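2-hydroxyisocaproyl-CoA dehydratase activator (Clostridium difficile, PDB 4EHT) hydrolyses ATP to drive transfer of one electron from its [4Fe-4S] cluster to (R)-2-hydroxyisocaproyl-CoA dehydratase, activating that enzyme for L-leucine fermentation. Local coordinates at residues A[27-32]-A[239-244]. Residues are numbered along the deposited sequence; the frame is centred on the assembly and turned at random.
Sequences SETISS and IPQLTG. With ADP (adenosine-5'-diphosphate), chain D.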
ATOM      1  N   SER A  27      -4.102 -32.041  11.297  1.00 45.74           N
ATOM      2  CA  SER A  27      -4.085 -30.736  10.639  1.00 49.76           C
ATOM      3  C   SER A  27      -2.837 -29.984  11.073  1.00 55.95           C
ATOM      4  O   SER A  27      -2.318 -30.216  12.161  1.00 61.22           O
ATOM      5  CB  SER A  27      -5.320 -29.933  11.017  1.00 43.80           C
ATOM      6  OG  SER A  27      -5.146 -29.365  12.296  1.00 45.24           O
ATOM      7  N   GLU A  28      -2.353 -29.076  10.232  1.00 41.77           N
ATOM      8  CA  GLU A  28      -1.093 -28.412  10.516  1.00 48.29           C
ATOM      9  C   GLU A  28      -0.930 -27.138   9.697  1.00 42.69           C
ATOM     10  O   GLU A  28      -1.126 -27.133   8.484  1.00 35.70           O
ATOM     11  CB  GLU A  28       0.072 -29.367  10.242  1.00 70.08           C
ATOM     12  CG  GLU A  28       1.419 -28.876  10.756  1.00 95.18           C
ATOM     13  CD  GLU A  28       1.554 -28.989  12.263  1.00106.29           C
ATOM     14  OE1 GLU A  28       0.690 -29.633  12.893  1.00100.24           O
ATOM     15  OE2 GLU A  28       2.525 -28.435  12.815  1.00116.52           O
ATOM     16  N   THR A  29      -0.570 -26.054  10.371  1.00 47.20           N
ATOM     17  CA  THR A  29      -0.270 -24.804   9.696  1.00 45.52           C
ATOM     18  C   THR A  29       1.172 -24.451   9.974  1.00 44.51           C
ATOM     19  O   THR A  29       1.633 -24.534  11.109  1.00 39.02           O
ATOM     20  CB  THR A  29      -1.175 -23.666  10.188  1.00 45.51           C
ATOM     21  OG1 THR A  29      -2.539 -24.008   9.937  1.00 41.35           O
ATOM     22  CG2 THR A  29      -0.843 -22.346   9.470  1.00 37.17           C
ATOM     23  N   ILE A  30       1.890 -24.076   8.927  1.00 42.98           N
ATOM     24  CA  ILE A  30       3.257 -23.614   9.068  1.00 50.62           C
ATOM     25  C   ILE A  30       3.324 -22.247   8.408  1.00 45.27           C
ATOM     26  O   ILE A  30       2.914 -22.094   7.260  1.00 39.66           O
ATOM     27  CB  ILE A  30       4.249 -24.594   8.424  1.00 66.00           C
ATOM     28  CG1 ILE A  30       4.269 -25.906   9.210  1.00 84.15           C
ATOM     29  CG2 ILE A  30       5.641 -23.996   8.382  1.00 64.34           C
ATOM     30  CD1 ILE A  30       4.813 -25.765  10.615  1.00 95.73           C
ATOM     31  N   SER A  31       3.823 -21.255   9.138  1.00 48.56           N
ATOM     32  CA  SER A  31       3.836 -19.875   8.660  1.00 57.73           C
ATOM     33  C   SER A  31       4.919 -19.601   7.630  1.00 53.61           C
ATOM     34  O   SER A  31       5.541 -18.536   7.656  1.00 55.34           O
ATOM     35  CB  SER A  31       4.014 -18.911   9.835  1.00 61.24           C
ATOM     36  OG  SER A  31       3.044 -19.152  10.832  1.00 60.43           O
ATOM     37  N   SER A  32       5.152 -20.553   6.733  1.00 52.41           N
ATOM     38  CA  SER A  32       5.980 -20.309   5.555  1.00 54.91           C
ATOM     39  C   SER A  32       5.246 -20.872   4.350  1.00 50.34           C
ATOM     40  O   SER A  32       4.792 -22.011   4.380  1.00 49.31           O
ATOM     41  CB  SER A  32       7.355 -20.968   5.698  1.00 62.95           C
ATOM     42  OG  SER A  32       7.983 -20.598   6.914  1.00 62.79           O
ATOM     43  N   ILE A 239     -11.646 -23.896  12.676  1.00 32.10           N
ATOM     44  CA  ILE A 239     -10.362 -23.969  11.999  1.00 30.78           C
ATOM     45  C   ILE A 239     -10.357 -23.078  10.748  1.00 34.00           C
ATOM     46  O   ILE A 239     -10.184 -23.558   9.639  1.00 33.20           O
ATOM     47  CB  ILE A 239     -10.059 -25.429  11.574  1.00 33.70           C
ATOM     48  CG1 ILE A 239     -11.286 -26.045  10.885  1.00 32.96           C
ATOM     49  CG2 ILE A 239      -9.695 -26.273  12.785  1.00 40.55           C
ATOM     50  CD1 ILE A 239     -11.055 -27.450  10.367  1.00 40.56           C
ATOM     51  N   PRO A 240     -10.551 -21.767  10.928  1.00 31.55           N
ATOM     52  CA  PRO A 240     -10.724 -20.875   9.770  1.00 27.19           C
ATOM     53  C   PRO A 240      -9.546 -20.876   8.801  1.00 22.65           C
ATOM     54  O   PRO A 240      -9.745 -20.675   7.606  1.00 25.75           O
ATOM     55  CB  PRO A 240     -10.855 -19.478  10.409  1.00 26.84           C
ATOM     56  CG  PRO A 240     -10.212 -19.611  11.758  1.00 30.09           C
ATOM     57  CD  PRO A 240     -10.529 -21.023  12.201  1.00 31.72           C
ATOM     58  N   GLN A 241      -8.331 -21.077   9.288  1.00 26.30           N
ATOM     59  CA  GLN A 241      -7.181 -21.002   8.384  1.00 28.26           C
ATOM     60  C   GLN A 241      -7.018 -22.289   7.549  1.00 28.44           C
ATOM     61  O   GLN A 241      -6.254 -22.305   6.579  1.00 26.16           O
ATOM     62  CB  GLN A 241      -5.899 -20.708   9.164  1.00 28.50           C
ATOM     63  CG  GLN A 241      -4.749 -20.233   8.287  1.00 31.62           C
ATOM     64  CD  GLN A 241      -3.520 -19.862   9.089  1.00 35.36           C
ATOM     65  OE1 GLN A 241      -3.481 -20.053  10.298  1.00 30.90           O
ATOM     66  NE2 GLN A 241      -2.512 -19.332   8.420  1.00 31.76           N
ATOM     67  N   LEU A 242      -7.764 -23.336   7.904  1.00 24.82           N
ATOM     68  CA  LEU A 242      -7.568 -24.680   7.312  1.00 27.55           C
ATOM     69  C   LEU A 242      -8.668 -25.136   6.355  1.00 27.59           C
ATOM     70  O   LEU A 242      -8.621 -26.263   5.833  1.00 32.00           O
ATOM     71  CB  LEU A 242      -7.458 -25.727   8.440  1.00 25.86           C
ATOM     72  CG  LEU A 242      -6.192 -25.663   9.298  1.00 40.19           C
ATOM     73  CD1 LEU A 242      -6.413 -26.384  10.615  1.00 51.92           C
ATOM     74  CD2 LEU A 242      -4.989 -26.248   8.556  1.00 37.08           C
ATOM     75  N   THR A 243      -9.660 -24.289   6.125  1.00 25.63           N
ATOM     76  CA  THR A 243     -10.784 -24.662   5.272  1.00 27.85           C
ATOM     77  C   THR A 243     -10.391 -24.985   3.820  1.00 30.71           C
ATOM     78  O   THR A 243     -11.027 -25.843   3.197  1.00 25.99           O
ATOM     79  CB  THR A 243     -11.899 -23.590   5.279  1.00 29.76           C
ATOM     80  OG1 THR A 243     -11.345 -22.304   4.976  1.00 29.25           O
ATOM     81  CG2 THR A 243     -12.589 -23.537   6.667  1.00 28.36           C
ATOM     82  N   GLY A 244      -9.376 -24.305   3.278  1.00 24.30           N
ATOM     83  CA  GLY A 244      -8.873 -24.638   1.931  1.00 23.58           C
ATOM     84  C   GLY A 244      -8.245 -26.036   1.865  1.00 26.42           C
ATOM     85  O   GLY A 244      -8.473 -26.805   0.918  1.00 26.13           O
TER
HETATM   86  PB  ADP D 302      -2.428 -17.432   2.671  1.00 29.45           P
HETATM   87  O1B ADP D 302      -1.040 -17.957   2.861  1.00 31.52           O
HETATM   88  O2B ADP D 302      -2.576 -16.346   1.641  1.00 26.73           O
HETATM   89  O3B ADP D 302      -3.497 -18.478   2.467  1.00 26.19           O
HETATM   90  PA  ADP D 302      -3.596 -17.364   5.336  1.00 28.56           P
HETATM   91  O1A ADP D 302      -2.807 -18.568   5.761  1.00 30.12           O
HETATM   92  O2A ADP D 302      -5.055 -17.517   5.023  1.00 25.33           O
HETATM   93  O3A ADP D 302      -2.783 -16.693   4.084  1.00 27.65           O
HETATM   94  O5' ADP D 302      -3.438 -16.262   6.470  1.00 30.52           O
HETATM   95  C5' ADP D 302      -2.172 -15.718   6.781  1.00 28.15           C
HETATM   96  C4' ADP D 302      -2.409 -14.548   7.727  1.00 28.55           C
HETATM   97  O4' ADP D 302      -3.086 -14.955   8.922  1.00 31.73           O
HETATM   98  C3' ADP D 302      -1.077 -13.943   8.152  1.00 33.24           C
HETATM   99  O3' ADP D 302      -1.055 -12.571   7.770  1.00 31.30           O
HETATM  100  C2' ADP D 302      -1.058 -14.137   9.658  1.00 40.29           C
HETATM  101  O2' ADP D 302      -0.401 -13.112  10.399  1.00 41.70           O
HETATM  102  C1' ADP D 302      -2.524 -14.248  10.028  1.00 37.62           C
HETATM  103  N9  ADP D 302      -2.618 -15.063  11.243  1.00 36.16           N
HETATM  104  C8  ADP D 302      -2.078 -16.294  11.344  1.00 35.90           C
HETATM  105  N7  ADP D 302      -2.320 -16.819  12.571  1.00 36.67           N
HETATM  106  C5  ADP D 302      -3.024 -15.904  13.277  1.00 34.41           C
HETATM  107  C6  ADP D 302      -3.584 -15.838  14.645  1.00 34.42           C
HETATM  108  N6  ADP D 302      -3.418 -16.898  15.479  1.00 31.28           N
HETATM  109  N1  ADP D 302      -4.262 -14.716  15.012  1.00 37.11           N
HETATM  110  C2  ADP D 302      -4.397 -13.681  14.146  1.00 39.50           C
HETATM  111  N3  ADP D 302      -3.897 -13.673  12.884  1.00 32.85           N
HETATM  112  C4  ADP D 302      -3.213 -14.738  12.396  1.00 35.93           C
HETATM  113  O   HOH W   1      -4.499 -22.596  11.586  1.00 51.66           O
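Gln241 reaches across to Thr29 with its carboxamide, which also hydrogen-bonds the nucleotide. From CB the chain runs straight: CG lies anti to the backbone N (chi1 -164°) and the extension continues through CD, carrying the amide to the α-phosphate of ADP. Gln241 CG and CD both pass 3.6 Å from ADP O1A, and Gln241 NE2 donates to it at 2.8 Å, nearly straight at 167°. On the other branch Gln241 OE1 accepts from a water 3.0 Å away that also hydrogen-bonds Thr29 OG1, and from Arg218. With both ends engaged, the amide's flip should be fixed. Thr29 CG2 sits over one face of the amide, 3.6 Å from Gln241 OE1 and about as near NE2. Thr29 OG1 meets Leu242 CD2 at 3.6 Å, while the other leucine methyl, CD1, lies against CB and OG of Ser27, so Leu242 spans two alternate side chains of the strand. The contact thus joins edge strand 23-30 to segment 239-244, which runs into helix 243-260, beside the nucleotide site of this actin-like ATPase fold. Lys14, on neighbouring strand 13-19, touches both Thr29 and Leu242 and also binds ADP; helix 38-50 packs on Glu28 and Ile30, on the strand's other side.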